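Local coordinates for protein amine Dehydrogenase (Pseudomonas putida, PDB 1JMX) that carries two covalently bound c-type hemes and probably transfers electrons as the alpha subunit of a quinohemoprotein amine dehydrogenase, at residues E367-P372 with E394-G399; G410-S415 with A468-G473; M190-D195 with Q390-A395; P291-A296 with A360-V365. All blocks are in the same frame, centred on the assembly; numbering follows the deposited sequence.

Contact 1: E367-P372 with E394-G399; sequences EVKVVP and EAEAWG. With NI (nickel (II) ion), chain D.
Residues Glu-367 to Val-371 and Glu-394 to Trp-398 pair as antiparallel strands, with N-to-C directions 151° apart and two backbone hydrogen bonds at each of the pairs Glu-367/Trp-398, Lys-369/Glu-396 and Val-371/Glu-394. The face bearing Val-368, Val-370, Ala-395 and Ala-397 is buried and apolar. Val-368 CG1 lies 4.1 Å from Ala-395 CB there, and Leu-470 touches both side chains. The other face, with Glu-367, Lys-369, Val-371, Glu-394, Glu-396 and Trp-398, is mixed and carries the charges. Lys-369 lies across the Trp-398 indole, its CE 3.8 Å from the centroid of the five-membered ring in a CH-pi contact. A bend at the last torsion of the lysine (chi4 -54°) carries NZ on to Glu-367, where NZ and OE2 form a salt bridge of 2.8 Å. The lysine uses the anti lone pair of OE2. Glu-367 OE1 binds the nickel ion at 1.9 Å, and two waters also bind it. In the plane of the indole, Trp-398 NE1 donates to Glu-396 OE1 over 2.8 Å, meeting that carboxylate from above its plane. Glu-396 OE2 pairs with Arg-408. The Glu-367 carboxylate is thus shared by a metal and an ammonium group, which would probably keep it ionised.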
loop_
_atom_site.group_PDB
_atom_site.type_symbol
_atom_site.label_atom_id
_atom_site.label_comp_id
_atom_site.label_asym_id
_atom_site.label_seq_id
_atom_site.Cartn_x
_atom_site.Cartn_y
_atom_site.Cartn_z
ATOM N N GLU A 367 -25.927 -21.458 13.446
ATOM C CA GLU A 367 -24.821 -21.050 12.592
ATOM C C GLU A 367 -23.919 -20.022 13.285
ATOM O O GLU A 367 -24.393 -19.196 14.070
ATOM C CB GLU A 367 -25.430 -20.487 11.298
ATOM C CG GLU A 367 -24.670 -19.368 10.620
ATOM C CD GLU A 367 -23.504 -19.850 9.791
ATOM O OE1 GLU A 367 -23.121 -21.028 9.904
ATOM O OE2 GLU A 367 -22.966 -19.040 9.014
ATOM N N VAL A 368 -22.619 -20.086 13.012
ATOM C CA VAL A 368 -21.667 -19.154 13.613
ATOM C C VAL A 368 -20.822 -18.455 12.557
ATOM O O VAL A 368 -20.306 -19.100 11.643
ATOM C CB VAL A 368 -20.719 -19.864 14.592
ATOM C CG1 VAL A 368 -19.777 -18.862 15.235
ATOM C CG2 VAL A 368 -21.513 -20.585 15.650
ATOM N N LYS A 369 -20.688 -17.136 12.690
ATOM C CA LYS A 369 -19.897 -16.332 11.763
ATOM C C LYS A 369 -18.787 -15.587 12.494
ATOM O O LYS A 369 -19.026 -14.949 13.512
ATOM C CB LYS A 369 -20.778 -15.311 11.037
ATOM C CG LYS A 369 -21.888 -15.918 10.213
ATOM C CD LYS A 369 -22.723 -14.848 9.546
ATOM C CE LYS A 369 -23.970 -15.438 8.936
ATOM N NZ LYS A 369 -23.644 -16.558 8.014
ATOM N N VAL A 370 -17.567 -15.689 11.979
ATOM C CA VAL A 370 -16.438 -14.986 12.569
ATOM C C VAL A 370 -16.430 -13.563 12.015
ATOM O O VAL A 370 -16.519 -13.353 10.805
ATOM C CB VAL A 370 -15.090 -15.680 12.258
ATOM C CG1 VAL A 370 -13.925 -14.821 12.737
ATOM C CG2 VAL A 370 -15.043 -17.036 12.930
ATOM N N VAL A 371 -16.341 -12.598 12.919
ATOM C CA VAL A 371 -16.331 -11.188 12.578
ATOM C C VAL A 371 -15.036 -10.543 13.083
ATOM O O VAL A 371 -14.719 -10.631 14.267
ATOM C CB VAL A 371 -17.541 -10.485 13.219
ATOM C CG1 VAL A 371 -17.440 -8.988 13.061
ATOM C CG2 VAL A 371 -18.827 -11.004 12.598
ATOM N N PRO A 372 -14.252 -9.920 12.178
ATOM C CA PRO A 372 -14.515 -9.797 10.737
ATOM C C PRO A 372 -14.225 -11.101 9.982
ATOM O O PRO A 372 -13.387 -11.900 10.409
ATOM C CB PRO A 372 -13.554 -8.683 10.322
ATOM C CG PRO A 372 -12.383 -8.917 11.208
ATOM C CD PRO A 372 -13.041 -9.161 12.546
ATOM N N GLU A 394 -14.551 -11.829 16.865
ATOM C CA GLU A 394 -15.750 -12.063 17.638
ATOM C C GLU A 394 -16.529 -13.186 16.927
ATOM O O GLU A 394 -16.416 -13.350 15.712
ATOM C CB GLU A 394 -16.560 -10.770 17.672
ATOM C CG GLU A 394 -17.418 -10.599 18.883
ATOM C CD GLU A 394 -16.675 -10.072 20.090
ATOM O OE1 GLU A 394 -16.222 -8.909 20.059
ATOM O OE2 GLU A 394 -16.587 -10.805 21.092
ATOM N N ALA A 395 -17.242 -14.010 17.689
ATOM C CA ALA A 395 -18.029 -15.097 17.101
ATOM C C ALA A 395 -19.501 -14.718 17.127
ATOM O O ALA A 395 -20.105 -14.615 18.192
ATOM C CB ALA A 395 -17.801 -16.394 17.854
ATOM N N GLU A 396 -20.051 -14.446 15.948
ATOM C CA GLU A 396 -21.446 -14.052 15.797
ATOM C C GLU A 396 -22.391 -15.243 15.631
ATOM O O GLU A 396 -22.344 -15.952 14.635
ATOM C CB GLU A 396 -21.568 -13.106 14.613
ATOM C CG GLU A 396 -22.967 -12.670 14.286
ATOM C CD GLU A 396 -23.015 -11.980 12.952
ATOM O OE1 GLU A 396 -22.709 -12.640 11.940
ATOM O OE2 GLU A 396 -23.322 -10.775 12.907
ATOM N N ALA A 397 -23.276 -15.416 16.608
ATOM C CA ALA A 397 -24.236 -16.518 16.633
ATOM C C ALA A 397 -25.549 -16.240 15.917
ATOM O O ALA A 397 -26.089 -15.143 15.998
ATOM C CB ALA A 397 -24.507 -16.929 18.070
ATOM N N TRP A 398 -26.055 -17.266 15.235
ATOM C CA TRP A 398 -27.315 -17.193 14.504
ATOM C C TRP A 398 -28.176 -18.411 14.784
ATOM O O TRP A 398 -27.686 -19.532 14.890
ATOM C CB TRP A 398 -27.086 -17.122 12.992
ATOM C CG TRP A 398 -26.432 -15.879 12.546
ATOM C CD1 TRP A 398 -25.113 -15.566 12.664
ATOM C CD2 TRP A 398 -27.062 -14.755 11.922
ATOM N NE1 TRP A 398 -24.878 -14.318 12.157
ATOM C CE2 TRP A 398 -26.055 -13.792 11.691
ATOM C CE3 TRP A 398 -28.383 -14.467 11.534
ATOM C CZ2 TRP A 398 -26.319 -12.557 11.088
ATOM C CZ3 TRP A 398 -28.650 -13.232 10.931
ATOM C CH2 TRP A 398 -27.618 -12.294 10.715
ATOM N N GLY A 399 -29.479 -18.182 14.843
ATOM C CA GLY A 399 -30.416 -19.259 15.083
ATOM C C GLY A 399 -31.662 -18.979 14.279
ATOM O O GLY A 399 -31.611 -18.324 13.235
HETATM NI NI NI D . -21.666 -22.140 9.290
HETATM O O HOH W 1 -19.973 -23.187 8.656
HETATM O O HOH W 2 -22.014 -23.666 10.849
#

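Contact 2: G410-S415 with A468-G473; sequences GYLPAS and ATLADG
The Asp-472 carboxylate meets Leu-412 with one oxygen, OD2 lying 4.2 Å from Leu-412 CD1, and that oxygen also bonds to Tyr-362 OH. At the Pro-413 peptide, Ala-471 N donates to Pro-413 O over 3.2 Å, tilted 25° from the carbonyl plane. Water 3 gives Pro-413 O a second bond and links it to Asp-472 N. Ser-415 and Thr-469 form an antiparallel hydrogen-bonded pair, N to O in both directions. Beside it, Ala-414 CB presses on Thr-469 O at 3.1 Å, a tight fit. Ser-415 CB also sits 3.2 Å from Thr-469 OG1. The leucines supply the apolar part. Leu-412 CG stands anti to its carbonyl carbon (chi1 -65°), and its CD1 comes within 3.9 Å of Leu-470 CD2. The other methyl, Leu-470 CD1, lies 4.0 Å from Ala-414 CB. With an alanine in place of Leu-470, Leu-412 and Ala-414 would probably lose a common neighbour and a gap would open between them. Within the sheet, strand 406-420 runs between strands 391-400 and 462-470. Leu-470 reaches on to Val-368 of strand 367-378, and strand 476-484 flanks strand 462-470 on its other edge.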
loop_
_atom_site.group_PDB
_atom_site.type_symbol
_atom_site.label_atom_id
_atom_site.label_comp_id
_atom_site.label_asym_id
_atom_site.label_seq_id
_atom_site.Cartn_x
_atom_site.Cartn_y
_atom_site.Cartn_z
ATOM N N GLY A 410 -26.232 -12.692 18.654
ATOM C CA GLY A 410 -25.276 -11.682 19.071
ATOM C C GLY A 410 -23.883 -12.268 19.078
ATOM O O GLY A 410 -23.616 -13.244 18.387
ATOM N N TYR A 411 -22.988 -11.672 19.853
ATOM C CA TYR A 411 -21.615 -12.155 19.942
ATOM C C TYR A 411 -21.481 -13.047 21.168
ATOM O O TYR A 411 -21.461 -12.552 22.295
ATOM C CB TYR A 411 -20.642 -10.981 20.045
ATOM C CG TYR A 411 -20.575 -10.111 18.807
ATOM C CD1 TYR A 411 -20.533 -8.720 18.912
ATOM C CD2 TYR A 411 -20.505 -10.679 17.533
ATOM C CE1 TYR A 411 -20.418 -7.915 17.782
ATOM C CE2 TYR A 411 -20.387 -9.883 16.394
ATOM C CZ TYR A 411 -20.346 -8.503 16.527
ATOM O OH TYR A 411 -20.249 -7.708 15.410
ATOM N N LEU A 412 -21.388 -14.358 20.943
ATOM C CA LEU A 412 -21.275 -15.327 22.032
ATOM C C LEU A 412 -19.842 -15.738 22.326
ATOM O O LEU A 412 -19.016 -15.825 21.421
ATOM C CB LEU A 412 -22.113 -16.573 21.726
ATOM C CG LEU A 412 -23.633 -16.410 21.649
ATOM C CD1 LEU A 412 -24.291 -17.765 21.494
ATOM C CD2 LEU A 412 -24.138 -15.743 22.901
ATOM N N PRO A 413 -19.530 -15.999 23.607
ATOM C CA PRO A 413 -18.184 -16.409 24.019
ATOM C C PRO A 413 -17.758 -17.697 23.316
ATOM O O PRO A 413 -18.577 -18.580 23.050
ATOM C CB PRO A 413 -18.330 -16.596 25.530
ATOM C CG PRO A 413 -19.785 -16.945 25.700
ATOM C CD PRO A 413 -20.440 -15.967 24.766
ATOM N N ALA A 414 -16.472 -17.791 22.999
ATOM C CA ALA A 414 -15.967 -18.959 22.303
ATOM C C ALA A 414 -14.488 -19.197 22.501
ATOM O O ALA A 414 -13.767 -18.375 23.063
ATOM C CB ALA A 414 -16.259 -18.826 20.812
ATOM N N SER A 415 -14.057 -20.359 22.040
ATOM C CA SER A 415 -12.662 -20.759 22.078
ATOM C C SER A 415 -12.122 -20.362 20.711
ATOM O O SER A 415 -12.826 -20.456 19.704
ATOM C CB SER A 415 -12.553 -22.275 22.257
ATOM O OG SER A 415 -11.287 -22.761 21.828
ATOM N N ALA A 468 -13.416 -20.295 15.486
ATOM C CA ALA A 468 -14.098 -19.981 16.737
ATOM C C ALA A 468 -15.036 -21.148 17.028
ATOM O O ALA A 468 -15.705 -21.653 16.127
ATOM C CB ALA A 468 -14.906 -18.704 16.606
ATOM N N THR A 469 -15.039 -21.619 18.269
ATOM C CA THR A 469 -15.919 -22.716 18.643
ATOM C C THR A 469 -16.719 -22.254 19.848
ATOM O O THR A 469 -16.161 -21.952 20.900
ATOM C CB THR A 469 -15.142 -24.015 18.948
ATOM O OG1 THR A 469 -14.245 -23.795 20.035
ATOM C CG2 THR A 469 -14.341 -24.461 17.744
ATOM N N LEU A 470 -18.025 -22.128 19.652
ATOM C CA LEU A 470 -18.924 -21.671 20.692
ATOM C C LEU A 470 -18.876 -22.462 21.994
ATOM O O LEU A 470 -18.833 -23.692 21.996
ATOM C CB LEU A 470 -20.347 -21.627 20.154
ATOM C CG LEU A 470 -20.957 -20.234 20.081
ATOM C CD1 LEU A 470 -19.977 -19.268 19.434
ATOM C CD2 LEU A 470 -22.272 -20.298 19.319
ATOM N N ALA A 471 -18.808 -21.727 23.100
ATOM C CA ALA A 471 -18.793 -22.329 24.426
ATOM C C ALA A 471 -20.177 -22.944 24.627
ATOM O O ALA A 471 -20.325 -23.993 25.245
ATOM C CB ALA A 471 -18.539 -21.265 25.476
ATOM N N ASP A 472 -21.180 -22.297 24.040
ATOM C CA ASP A 472 -22.567 -22.739 24.127
ATOM C C ASP A 472 -22.906 -23.732 23.010
ATOM O O ASP A 472 -23.427 -23.338 21.964
ATOM C CB ASP A 472 -23.498 -21.507 24.061
ATOM C CG ASP A 472 -24.987 -21.866 24.104
ATOM O OD1 ASP A 472 -25.353 -22.854 24.785
ATOM O OD2 ASP A 472 -25.790 -21.139 23.464
ATOM N N GLY A 473 -22.590 -25.009 23.223
ATOM C CA GLY A 473 -22.914 -26.015 22.221
ATOM C C GLY A 473 -21.819 -26.481 21.281
ATOM O O GLY A 473 -22.020 -27.431 20.517
HETATM O O HOH W 3 -21.288 -19.487 23.451
#

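Contact 3: M190-D195 with Q390-A395; sequences MLAKGD and QGRFEA
The peptide joining Leu-191 to Ala-192 is gripped at both ends by side chains of another domain, its carbonyl by Arg-392 and its N-H by Glu-394. It is the central peptide of a type II beta turn in the hairpin between strands 182-190 and 194-204 of the eight-stranded barrel. Ala-192 takes the left-handed backbone conformation (phi 68°) that this turn requires. Lys-193 and Gly-194 both face Met-190, which makes a classic beta bulge, and Met-190 O accepts from both of their N-H groups. Arg-392 reaches the turn through a chain extended from CG to NE. Its NH1 donates to Leu-191 O over 3.2 Å, with the oxygen near the guanidinium plane. Gln-390 OE1 lies on the far side and accepts weak bonds from NE and NH2, which probably limits how the guanidinium can turn. Leu-191 lays CD2 3.7 Å from Arg-392 O. Ala-192 CB sits 3.6 Å from Phe-393 O. Leu-191 also touches Pro-372, so the hairpin tip rests on domain IV. A bend at chi2 (82°) places the Glu-394 carboxylate beside the turn, and Ala-192 N donates to OE1 at 2.9 Å, from above the carboxylate plane.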
loop_
_atom_site.group_PDB
_atom_site.type_symbol
_atom_site.label_atom_id
_atom_site.label_comp_id
_atom_site.label_asym_id
_atom_site.label_seq_id
_atom_site.Cartn_x
_atom_site.Cartn_y
_atom_site.Cartn_z
ATOM N N MET A 190 -16.031 -3.065 22.032
ATOM C CA MET A 190 -14.683 -3.277 21.541
ATOM C C MET A 190 -14.548 -4.748 21.142
ATOM O O MET A 190 -14.791 -5.640 21.951
ATOM C CB MET A 190 -13.650 -2.924 22.608
ATOM C CG MET A 190 -12.213 -3.006 22.112
ATOM S SD MET A 190 -10.998 -2.640 23.381
ATOM C CE MET A 190 -10.800 -0.898 23.151
ATOM N N LEU A 191 -14.211 -4.988 19.878
ATOM C CA LEU A 191 -14.040 -6.343 19.358
ATOM C C LEU A 191 -13.064 -7.115 20.238
ATOM O O LEU A 191 -12.021 -6.593 20.624
ATOM C CB LEU A 191 -13.508 -6.275 17.925
ATOM C CG LEU A 191 -14.290 -6.895 16.768
ATOM C CD1 LEU A 191 -15.781 -6.619 16.854
ATOM C CD2 LEU A 191 -13.723 -6.318 15.489
ATOM N N ALA A 192 -13.437 -8.337 20.595
ATOM C CA ALA A 192 -12.616 -9.201 21.437
ATOM C C ALA A 192 -12.448 -8.728 22.884
ATOM O O ALA A 192 -11.654 -9.302 23.636
ATOM C CB ALA A 192 -11.259 -9.441 20.792
ATOM N N LYS A 193 -13.174 -7.681 23.268
ATOM C CA LYS A 193 -13.109 -7.176 24.640
ATOM C C LYS A 193 -14.504 -7.116 25.267
ATOM O O LYS A 193 -14.707 -7.548 26.402
ATOM C CB LYS A 193 -12.429 -5.812 24.701
ATOM C CG LYS A 193 -12.440 -5.184 26.094
ATOM C CD LYS A 193 -11.755 -6.071 27.113
ATOM C CE LYS A 193 -11.831 -5.483 28.504
ATOM N NZ LYS A 193 -11.238 -4.128 28.535
ATOM N N GLY A 194 -15.463 -6.571 24.529
ATOM C CA GLY A 194 -16.817 -6.514 25.034
ATOM C C GLY A 194 -17.461 -5.150 25.085
ATOM O O GLY A 194 -16.866 -4.143 24.702
ATOM N N ASP A 195 -18.688 -5.139 25.603
ATOM C CA ASP A 195 -19.487 -3.932 25.734
ATOM C C ASP A 195 -18.900 -2.928 26.702
ATOM O O ASP A 195 -18.121 -3.272 27.581
ATOM C CB ASP A 195 -20.916 -4.282 26.156
ATOM C CG ASP A 195 -21.716 -4.929 25.043
ATOM O OD1 ASP A 195 -22.587 -5.777 25.336
ATOM O OD2 ASP A 195 -21.488 -4.583 23.865
ATOM N N GLN A 390 -2.749 -6.244 15.471
ATOM C CA GLN A 390 -3.470 -7.429 15.913
ATOM C C GLN A 390 -4.702 -7.782 15.094
ATOM O O GLN A 390 -5.318 -6.932 14.444
ATOM C CB GLN A 390 -3.974 -7.239 17.345
ATOM C CG GLN A 390 -2.951 -6.949 18.406
ATOM C CD GLN A 390 -3.610 -6.526 19.710
ATOM O OE1 GLN A 390 -4.759 -6.083 19.727
ATOM N NE2 GLN A 390 -2.881 -6.662 20.807
ATOM N N GLY A 391 -5.053 -9.057 15.157
ATOM C CA GLY A 391 -6.270 -9.533 14.535
ATOM C C GLY A 391 -7.187 -9.600 15.754
ATOM O O GLY A 391 -6.774 -10.088 16.806
ATOM N N ARG A 392 -8.380 -9.025 15.672
ATOM C CA ARG A 392 -9.305 -9.061 16.807
ATOM C C ARG A 392 -10.613 -9.617 16.306
ATOM O O ARG A 392 -11.215 -9.068 15.384
ATOM C CB ARG A 392 -9.478 -7.673 17.404
ATOM C CG ARG A 392 -8.235 -7.186 18.110
ATOM C CD ARG A 392 -8.450 -5.806 18.663
ATOM N NE ARG A 392 -7.511 -5.541 19.740
ATOM C CZ ARG A 392 -7.783 -5.738 21.022
ATOM N NH1 ARG A 392 -8.973 -6.196 21.393
ATOM N NH2 ARG A 392 -6.850 -5.506 21.930
ATOM N N PHE A 393 -11.059 -10.708 16.917
ATOM C CA PHE A 393 -12.259 -11.359 16.436
ATOM C C PHE A 393 -13.378 -11.563 17.421
ATOM O O PHE A 393 -13.183 -11.536 18.631
ATOM C CB PHE A 393 -11.888 -12.699 15.804
ATOM C CG PHE A 393 -10.754 -12.609 14.838
ATOM C CD1 PHE A 393 -9.447 -12.824 15.264
ATOM C CD2 PHE A 393 -10.983 -12.282 13.512
ATOM C CE1 PHE A 393 -8.380 -12.711 14.376
ATOM C CE2 PHE A 393 -9.925 -12.166 12.617
ATOM C CZ PHE A 393 -8.621 -12.381 13.050
ATOM N N GLU A 394 -14.551 -11.829 16.865
ATOM C CA GLU A 394 -15.750 -12.063 17.638
ATOM C C GLU A 394 -16.529 -13.186 16.927
ATOM O O GLU A 394 -16.416 -13.350 15.712
ATOM C CB GLU A 394 -16.560 -10.770 17.672
ATOM C CG GLU A 394 -17.418 -10.599 18.883
ATOM C CD GLU A 394 -16.675 -10.072 20.090
ATOM O OE1 GLU A 394 -16.222 -8.909 20.059
ATOM O OE2 GLU A 394 -16.587 -10.805 21.092
ATOM N N ALA A 395 -17.242 -14.010 17.689
ATOM C CA ALA A 395 -18.029 -15.097 17.101
ATOM C C ALA A 395 -19.501 -14.718 17.127
ATOM O O ALA A 395 -20.105 -14.615 18.192
ATOM C CB ALA A 395 -17.801 -16.394 17.854
#

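Contact 4: P291-A296 with A360-V365; sequences PAFIKA and AVYDKV
Phe-293, Ile-294 and Lys-295 pair in parallel with Ala-360, Val-361 and Tyr-362. The two strands are the first and last of the E-set domain III, and a parallel pairing of this kind recalls the A' and G strands of immunoglobulin-like folds. The backbone is joined by four N-H to O bonds, from Ala-360 N to Ala-292 O at one end to Ala-296 N and Tyr-362 O at the other. Phe-293 and Tyr-362 both hold CG between the backbone N and the carbonyl carbon, the crowded position (chi1 74° for Tyr-362). Both lie on the same face, and with this shared torsion the side chains run side by side, with Phe-293 CD1 4.1 Å from Tyr-362 CE2. Pro-291 CB covers one face of the Phe-293 ring. Lys-295 lies over one face of the tyrosine ring. Its CA is 4.0 Å from the ring centroid in a CH-pi contact, and its CB is 3.7 Å from Tyr-362 CZ. Tyr-362 OH is hydrogen-bonded to Asp-472 of domain IV. If Tyr-362 were a valine, Lys-295 would probably lose the surface it lies on and Asp-472 its hydroxyl partner. On the opposite face of the sheet, Ile-294 CG2 meets Val-361 CG2 at 3.5 Å. Water 4 bonds to Ala-296 O and weakly to Asp-363 O. The lysine chain is extended as far as CE and then bends (chi4 60°), so that NZ donates to Asp-363 O at 2.9 Å, from above the plane of that carbonyl.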
loop_
_atom_site.group_PDB
_atom_site.type_symbol
_atom_site.label_atom_id
_atom_site.label_comp_id
_atom_site.label_asym_id
_atom_site.label_seq_id
_atom_site.Cartn_x
_atom_site.Cartn_y
_atom_site.Cartn_z
ATOM N N PRO A 291 -26.163 -7.631 27.980
ATOM C CA PRO A 291 -26.109 -8.176 26.617
ATOM C C PRO A 291 -27.415 -7.980 25.876
ATOM O O PRO A 291 -28.438 -7.659 26.482
ATOM C CB PRO A 291 -25.873 -9.669 26.849
ATOM C CG PRO A 291 -25.268 -9.732 28.225
ATOM C CD PRO A 291 -26.077 -8.722 28.967
ATOM N N ALA A 292 -27.376 -8.224 24.569
ATOM C CA ALA A 292 -28.551 -8.093 23.720
ATOM C C ALA A 292 -29.158 -9.458 23.390
ATOM O O ALA A 292 -29.858 -9.613 22.391
ATOM C CB ALA A 292 -28.191 -7.347 22.445
ATOM N N PHE A 293 -28.874 -10.447 24.231
ATOM C CA PHE A 293 -29.404 -11.792 24.047
ATOM C C PHE A 293 -29.632 -12.473 25.395
ATOM O O PHE A 293 -28.943 -12.177 26.378
ATOM C CB PHE A 293 -28.462 -12.642 23.180
ATOM C CG PHE A 293 -27.062 -12.754 23.725
ATOM C CD1 PHE A 293 -26.738 -13.727 24.666
ATOM C CD2 PHE A 293 -26.061 -11.887 23.289
ATOM C CE1 PHE A 293 -25.438 -13.833 25.168
ATOM C CE2 PHE A 293 -24.764 -11.987 23.785
ATOM C CZ PHE A 293 -24.455 -12.962 24.725
ATOM N N ILE A 294 -30.609 -13.376 25.431
ATOM C CA ILE A 294 -30.934 -14.119 26.641
ATOM C C ILE A 294 -31.329 -15.518 26.186
ATOM O O ILE A 294 -32.200 -15.683 25.324
ATOM C CB ILE A 294 -32.093 -13.439 27.463
ATOM C CG1 ILE A 294 -32.408 -14.227 28.732
ATOM C CG2 ILE A 294 -33.350 -13.314 26.634
ATOM C CD1 ILE A 294 -31.414 -14.040 29.832
ATOM N N LYS A 295 -30.618 -16.517 26.695
ATOM C CA LYS A 295 -30.909 -17.893 26.337
ATOM C C LYS A 295 -32.187 -18.317 27.063
ATOM O O LYS A 295 -32.403 -17.940 28.224
ATOM C CB LYS A 295 -29.746 -18.807 26.719
ATOM C CG LYS A 295 -29.939 -20.240 26.272
ATOM C CD LYS A 295 -28.795 -21.110 26.728
ATOM C CE LYS A 295 -29.011 -22.556 26.311
ATOM N NZ LYS A 295 -29.113 -22.716 24.825
ATOM N N ALA A 296 -33.031 -19.075 26.364
ATOM C CA ALA A 296 -34.290 -19.564 26.916
ATOM C C ALA A 296 -33.993 -20.475 28.098
ATOM O O ALA A 296 -33.122 -21.350 28.020
ATOM C CB ALA A 296 -35.076 -20.315 25.856
ATOM N N ALA A 360 -32.647 -10.520 21.853
ATOM C CA ALA A 360 -32.819 -11.809 21.196
ATOM C C ALA A 360 -32.949 -12.915 22.221
ATOM O O ALA A 360 -32.075 -13.095 23.063
ATOM C CB ALA A 360 -31.644 -12.098 20.277
ATOM N N VAL A 361 -34.089 -13.592 22.202
ATOM C CA VAL A 361 -34.321 -14.714 23.098
ATOM C C VAL A 361 -34.071 -15.891 22.183
ATOM O O VAL A 361 -34.621 -15.938 21.091
ATOM C CB VAL A 361 -35.777 -14.764 23.595
ATOM C CG1 VAL A 361 -36.004 -16.023 24.436
ATOM C CG2 VAL A 361 -36.074 -13.538 24.407
ATOM N N TYR A 362 -33.215 -16.820 22.588
ATOM C CA TYR A 362 -32.939 -17.950 21.720
ATOM C C TYR A 362 -32.926 -19.271 22.457
ATOM O O TYR A 362 -32.735 -19.314 23.672
ATOM C CB TYR A 362 -31.605 -17.748 20.987
ATOM C CG TYR A 362 -30.379 -17.935 21.856
ATOM C CD1 TYR A 362 -29.638 -19.116 21.794
ATOM C CD2 TYR A 362 -29.955 -16.934 22.734
ATOM C CE1 TYR A 362 -28.506 -19.301 22.581
ATOM C CE2 TYR A 362 -28.817 -17.107 23.528
ATOM C CZ TYR A 362 -28.102 -18.296 23.442
ATOM O OH TYR A 362 -26.981 -18.484 24.207
ATOM N N ASP A 363 -33.105 -20.348 21.696
ATOM C CA ASP A 363 -33.102 -21.695 22.259
ATOM C C ASP A 363 -31.813 -22.450 21.963
ATOM O O ASP A 363 -31.214 -23.034 22.869
ATOM C CB ASP A 363 -34.345 -22.504 21.817
ATOM C CG ASP A 363 -34.612 -22.454 20.308
ATOM O OD1 ASP A 363 -33.883 -21.763 19.547
ATOM O OD2 ASP A 363 -35.577 -23.132 19.881
ATOM N N LYS A 364 -31.360 -22.374 20.715
ATOM C CA LYS A 364 -30.144 -23.053 20.284
ATOM C C LYS A 364 -29.440 -22.304 19.159
ATOM O O LYS A 364 -30.082 -21.674 18.316
ATOM C CB LYS A 364 -30.461 -24.473 19.798
ATOM C CG LYS A 364 -31.512 -24.547 18.686
ATOM C CD LYS A 364 -31.151 -25.597 17.628
ATOM C CE LYS A 364 -30.004 -25.110 16.723
ATOM N NZ LYS A 364 -29.479 -26.177 15.812
ATOM N N VAL A 365 -28.115 -22.405 19.143
ATOM C CA VAL A 365 -27.314 -21.757 18.117
ATOM C C VAL A 365 -27.168 -22.725 16.950
ATOM O O VAL A 365 -26.780 -23.887 17.118
ATOM C CB VAL A 365 -25.924 -21.324 18.640
ATOM C CG1 VAL A 365 -25.179 -20.584 17.552
ATOM C CG2 VAL A 365 -26.069 -20.430 19.862
HETATM O O HOH W 4 -32.788 -23.148 25.793
#

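How the contacts relate
From the N terminus, residues 190-195 of the domain II barrel open contact 3, the longest loop of the four. Contact 4 opens at 291-296 and closes at 360-365 within that loop, joining the two end strands of domain III. The chain passes straight on to 367-372, which opens contact 1. Contact 3 then closes at 390-395 and contact 1 at 394-399, so these two end on one stretch and share Glu-394 and Ala-395. Contact 2 follows in series, from 410-415 to 468-473. Contacts 1 and 2 lie in one domain IV sheet through the neighbouring strands 391-400 and 406-420. Contact 3 ties that sheet to the barrel, and contact 4 leans on it from domain III.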